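Local coordinates for RxLR effector protein 54 (Phytophthora infestans, PDB 5L7S) that binds the host autophagy protein ATG8CL through a C-terminal motif and stimulates autophagosome formation in infected plant cells, at residues A[179-187]-A[210-221]. Numbering follows the deposited sequence.
Sequences EEDIIKLVH and SESSHKTMADVW
Glu179 reaches with its carboxylate across to the start of helix 212-221 and takes a serine hydroxyl on each oxygen. Its CG stands anti to the backbone N (chi1 -167°) and the chain runs on extended, which carries the acid straight over to the neighbouring helix. OE2 accepts from Ser210 OG at 2.7 Å through its syn lone pair, while OE1 accepts from Ser212 OG at 2.9 Å, also on the syn side but tilted out of the carboxylate plane. Ser210 OG works twice, since it also accepts from Ser213 N as a cap on the helix start.

One turn on, Ile183 is the knob of the interface, set among Ser213, Thr216, Met217 and Val220. Outward from its CB, the CG2 branch meets Met217 SD at 3.7 Å and the Val220 CG2 methyl slightly farther off, whereas the other branch leads through CG1 to CD1, which lies 3.7 Å from Thr216 CG2. That threonine methyl is shared with Glu180 CG, and Val220 CG2 likewise touches Lys184 CG. On this flank Lys184 and Glu180 form a salt bridge along their own helix.

At the far end Val220 CG1 packs against His187 CD2, and His187 CE1 comes 3.3 Å from Trp221 CD1. The two rings are oblique, with planes at 59°. Glu203 of helix 196-207 ties them together, accepting from Trp221 NE1 and hydrogen-bonding His187 ND1.

Two helix segments inclined at 46° pack what is probably the fourth WY-domain against the beginning of the fifth. Chemistry changes along the seam: a carboxylate gripped by two hydroxyls, then an aliphatic middle, then paired aromatics; a negative charge placed at a helix N-terminus would probably be stabilised by the helix dipole.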
loop_
_atom_site.group_PDB
_atom_site.type_symbol
_atom_site.label_atom_id
_atom_site.label_comp_id
_atom_site.label_asym_id
_atom_site.label_seq_id
_atom_site.Cartn_x
_atom_site.Cartn_y
_atom_site.Cartn_z
ATOM N N GLU A 179 13.303 4.183 2.852
ATOM C CA GLU A 179 12.960 5.466 2.239
ATOM C C GLU A 179 12.647 5.334 0.747
ATOM O O GLU A 179 11.744 6.004 0.255
ATOM C CB GLU A 179 14.095 6.473 2.441
ATOM C CG GLU A 179 13.732 7.912 2.124
ATOM C CD GLU A 179 14.907 8.850 2.298
ATOM O OE1 GLU A 179 15.953 8.610 1.660
ATOM O OE2 GLU A 179 14.782 9.827 3.069
ATOM N N GLU A 180 13.378 4.477 0.034
ATOM C CA GLU A 180 13.117 4.244 -1.395
ATOM C C GLU A 180 11.695 3.746 -1.642
ATOM O O GLU A 180 11.077 4.123 -2.638
ATOM C CB GLU A 180 14.119 3.254 -2.001
ATOM C CG GLU A 180 14.007 3.116 -3.521
ATOM C CD GLU A 180 14.994 2.138 -4.128
ATOM O OE1 GLU A 180 15.667 1.403 -3.371
ATOM O OE2 GLU A 180 15.085 2.097 -5.374
ATOM N N ASP A 181 11.189 2.901 -0.746
ATOM C CA ASP A 181 9.798 2.451 -0.816
ATOM C C ASP A 181 8.835 3.613 -0.521
ATOM O O ASP A 181 7.826 3.779 -1.216
ATOM C CB ASP A 181 9.545 1.275 0.142
ATOM C CG ASP A 181 10.374 0.033 -0.199
ATOM O OD1 ASP A 181 10.629 -0.225 -1.396
ATOM O OD2 ASP A 181 10.753 -0.701 0.741
ATOM N N ILE A 182 9.166 4.422 0.488
ATOM C CA ILE A 182 8.378 5.609 0.846
ATOM C C ILE A 182 8.320 6.625 -0.304
ATOM O O ILE A 182 7.280 7.242 -0.525
ATOM C CB ILE A 182 8.929 6.294 2.127
ATOM C CG1 ILE A 182 8.782 5.375 3.351
ATOM C CG2 ILE A 182 8.247 7.635 2.398
ATOM C CD1 ILE A 182 7.380 5.267 3.907
ATOM N N ILE A 183 9.427 6.798 -1.028
ATOM C CA ILE A 183 9.488 7.757 -2.141
ATOM C C ILE A 183 8.660 7.274 -3.335
ATOM O O ILE A 183 7.912 8.059 -3.919
ATOM C CB ILE A 183 10.954 8.076 -2.554
ATOM C CG1 ILE A 183 11.626 8.915 -1.460
ATOM C CG2 ILE A 183 11.011 8.838 -3.879
ATOM C CD1 ILE A 183 13.135 8.983 -1.557
ATOM N N LYS A 184 8.795 5.999 -3.697
ATOM C CA LYS A 184 7.980 5.413 -4.774
ATOM C C LYS A 184 6.483 5.511 -4.462
ATOM O O LYS A 184 5.690 5.837 -5.343
ATOM C CB LYS A 184 8.368 3.951 -5.037
ATOM C CG LYS A 184 9.717 3.765 -5.718
ATOM C CD LYS A 184 10.144 2.304 -5.693
ATOM C CE LYS A 184 11.505 2.093 -6.341
ATOM N NZ LYS A 184 12.161 0.832 -5.882
ATOM N N LEU A 185 6.117 5.239 -3.206
ATOM C CA LEU A 185 4.731 5.354 -2.728
ATOM C C LEU A 185 4.141 6.746 -2.960
ATOM O O LEU A 185 3.076 6.880 -3.572
ATOM C CB LEU A 185 4.656 5.024 -1.231
ATOM C CG LEU A 185 3.322 5.217 -0.509
ATOM C CD1 LEU A 185 2.267 4.335 -1.141
ATOM C CD2 LEU A 185 3.461 4.890 0.963
ATOM N N VAL A 186 4.843 7.766 -2.459
ATOM C CA VAL A 186 4.405 9.161 -2.575
ATOM C C VAL A 186 4.309 9.588 -4.040
ATOM O O VAL A 186 3.365 10.278 -4.418
ATOM C CB VAL A 186 5.320 10.121 -1.777
ATOM C CG1 VAL A 186 5.020 11.579 -2.098
ATOM C CG2 VAL A 186 5.150 9.887 -0.284
ATOM N N HIS A 187 5.264 9.170 -4.863
ATOM C CA HIS A 187 5.205 9.469 -6.292
ATOM C C HIS A 187 4.090 8.700 -7.027
ATOM O O HIS A 187 3.612 9.168 -8.062
ATOM C CB HIS A 187 6.557 9.233 -6.965
ATOM C CG HIS A 187 6.713 9.971 -8.255
ATOM N ND1 HIS A 187 6.718 11.347 -8.326
ATOM C CD2 HIS A 187 6.858 9.528 -9.527
ATOM C CE1 HIS A 187 6.855 11.722 -9.584
ATOM N NE2 HIS A 187 6.953 10.637 -10.333
ATOM N N SER A 210 16.089 15.410 4.212
ATOM C CA SER A 210 16.854 14.174 4.015
ATOM C C SER A 210 17.716 14.207 2.756
ATOM O O SER A 210 17.184 14.198 1.657
ATOM C CB SER A 210 15.891 12.982 3.953
ATOM O OG SER A 210 16.488 11.850 3.342
ATOM N N GLU A 211 19.039 14.222 2.929
ATOM C CA GLU A 211 19.988 14.186 1.800
ATOM C C GLU A 211 19.895 12.899 0.964
ATOM O O GLU A 211 19.968 12.950 -0.264
ATOM C CB GLU A 211 21.434 14.389 2.289
ATOM C CG GLU A 211 21.832 15.850 2.496
ATOM C CD GLU A 211 22.148 16.598 1.201
ATOM O OE1 GLU A 211 22.004 16.026 0.095
ATOM O OE2 GLU A 211 22.547 17.780 1.290
ATOM N N SER A 212 19.735 11.755 1.630
ATOM C CA SER A 212 19.573 10.464 0.938
ATOM C C SER A 212 18.399 10.448 -0.054
ATOM O O SER A 212 18.478 9.788 -1.094
ATOM C CB SER A 212 19.422 9.319 1.945
ATOM O OG SER A 212 18.423 9.605 2.904
ATOM N N SER A 213 17.336 11.192 0.261
ATOM C CA SER A 213 16.161 11.306 -0.619
ATOM C C SER A 213 16.458 11.831 -2.033
ATOM O O SER A 213 15.762 11.463 -2.976
ATOM C CB SER A 213 15.095 12.201 0.021
ATOM O OG SER A 213 15.457 13.567 -0.066
ATOM N N HIS A 214 17.497 12.656 -2.174
ATOM C CA HIS A 214 17.778 13.382 -3.425
ATOM C C HIS A 214 18.132 12.445 -4.571
ATOM O O HIS A 214 17.537 12.519 -5.645
ATOM C CB HIS A 214 18.919 14.385 -3.232
ATOM C CG HIS A 214 18.581 15.526 -2.327
ATOM N ND1 HIS A 214 18.783 16.842 -2.683
ATOM C CD2 HIS A 214 18.052 15.552 -1.083
ATOM C CE1 HIS A 214 18.395 17.627 -1.694
ATOM N NE2 HIS A 214 17.948 16.869 -0.711
ATOM N N LYS A 215 19.106 11.571 -4.337
ATOM C CA LYS A 215 19.521 10.604 -5.348
ATOM C C LYS A 215 18.376 9.637 -5.674
ATOM O O LYS A 215 18.093 9.387 -6.845
ATOM C CB LYS A 215 20.786 9.854 -4.893
ATOM C CG LYS A 215 21.344 8.808 -5.864
ATOM C CD LYS A 215 21.400 9.238 -7.336
ATOM C CE LYS A 215 22.153 10.546 -7.592
ATOM N NZ LYS A 215 23.631 10.419 -7.450
ATOM N N THR A 216 17.705 9.133 -4.639
ATOM C CA THR A 216 16.586 8.205 -4.807
ATOM C C THR A 216 15.442 8.825 -5.606
ATOM O O THR A 216 14.971 8.236 -6.578
ATOM C CB THR A 216 16.023 7.747 -3.449
ATOM O OG1 THR A 216 17.087 7.275 -2.618
ATOM C CG2 THR A 216 15.007 6.630 -3.631
ATOM N N MET A 217 15.016 10.016 -5.190
ATOM C CA MET A 217 13.925 10.752 -5.848
ATOM C C MET A 217 14.204 11.013 -7.331
ATOM O O MET A 217 13.316 10.849 -8.167
ATOM C CB MET A 217 13.693 12.080 -5.122
ATOM C CG MET A 217 12.526 12.912 -5.624
ATOM S SD MET A 217 10.952 12.446 -4.896
ATOM C CE MET A 217 11.179 13.022 -3.215
ATOM N N ALA A 218 15.431 11.426 -7.641
ATOM C CA ALA A 218 15.858 11.662 -9.023
ATOM C C ALA A 218 15.773 10.402 -9.888
ATOM O O ALA A 218 15.438 10.486 -11.067
ATOM C CB ALA A 218 17.272 12.225 -9.050
ATOM N N ASP A 219 16.075 9.245 -9.296
ATOM C CA ASP A 219 15.956 7.956 -9.990
ATOM C C ASP A 219 14.495 7.571 -10.222
ATOM O O ASP A 219 14.167 7.005 -11.267
ATOM C CB ASP A 219 16.677 6.839 -9.216
ATOM C CG ASP A 219 18.183 7.073 -9.089
ATOM O OD1 ASP A 219 18.742 7.932 -9.808
ATOM O OD2 ASP A 219 18.812 6.391 -8.255
ATOM N N VAL A 220 13.632 7.874 -9.253
ATOM C CA VAL A 220 12.189 7.608 -9.367
ATOM C C VAL A 220 11.523 8.447 -10.470
ATOM O O VAL A 220 10.691 7.929 -11.222
ATOM C CB VAL A 220 11.473 7.798 -8.005
ATOM C CG1 VAL A 220 9.955 7.806 -8.156
ATOM C CG2 VAL A 220 11.894 6.693 -7.047
ATOM N N TRP A 221 11.886 9.726 -10.559
ATOM C CA TRP A 221 11.414 10.593 -11.643
ATOM C C TRP A 221 11.917 10.123 -13.001
ATOM O O TRP A 221 11.177 10.153 -13.981
ATOM C CB TRP A 221 11.868 12.042 -11.437
ATOM C CG TRP A 221 11.296 12.730 -10.235
ATOM C CD1 TRP A 221 10.101 12.476 -9.631
ATOM C CD2 TRP A 221 11.888 13.814 -9.514
ATOM N NE1 TRP A 221 9.916 13.321 -8.564
ATOM C CE2 TRP A 221 10.997 14.159 -8.473
ATOM C CE3 TRP A 221 13.090 14.526 -9.643
ATOM C CZ2 TRP A 221 11.272 15.187 -7.559
ATOM C CZ3 TRP A 221 13.367 15.543 -8.734
ATOM C CH2 TRP A 221 12.459 15.862 -7.704
#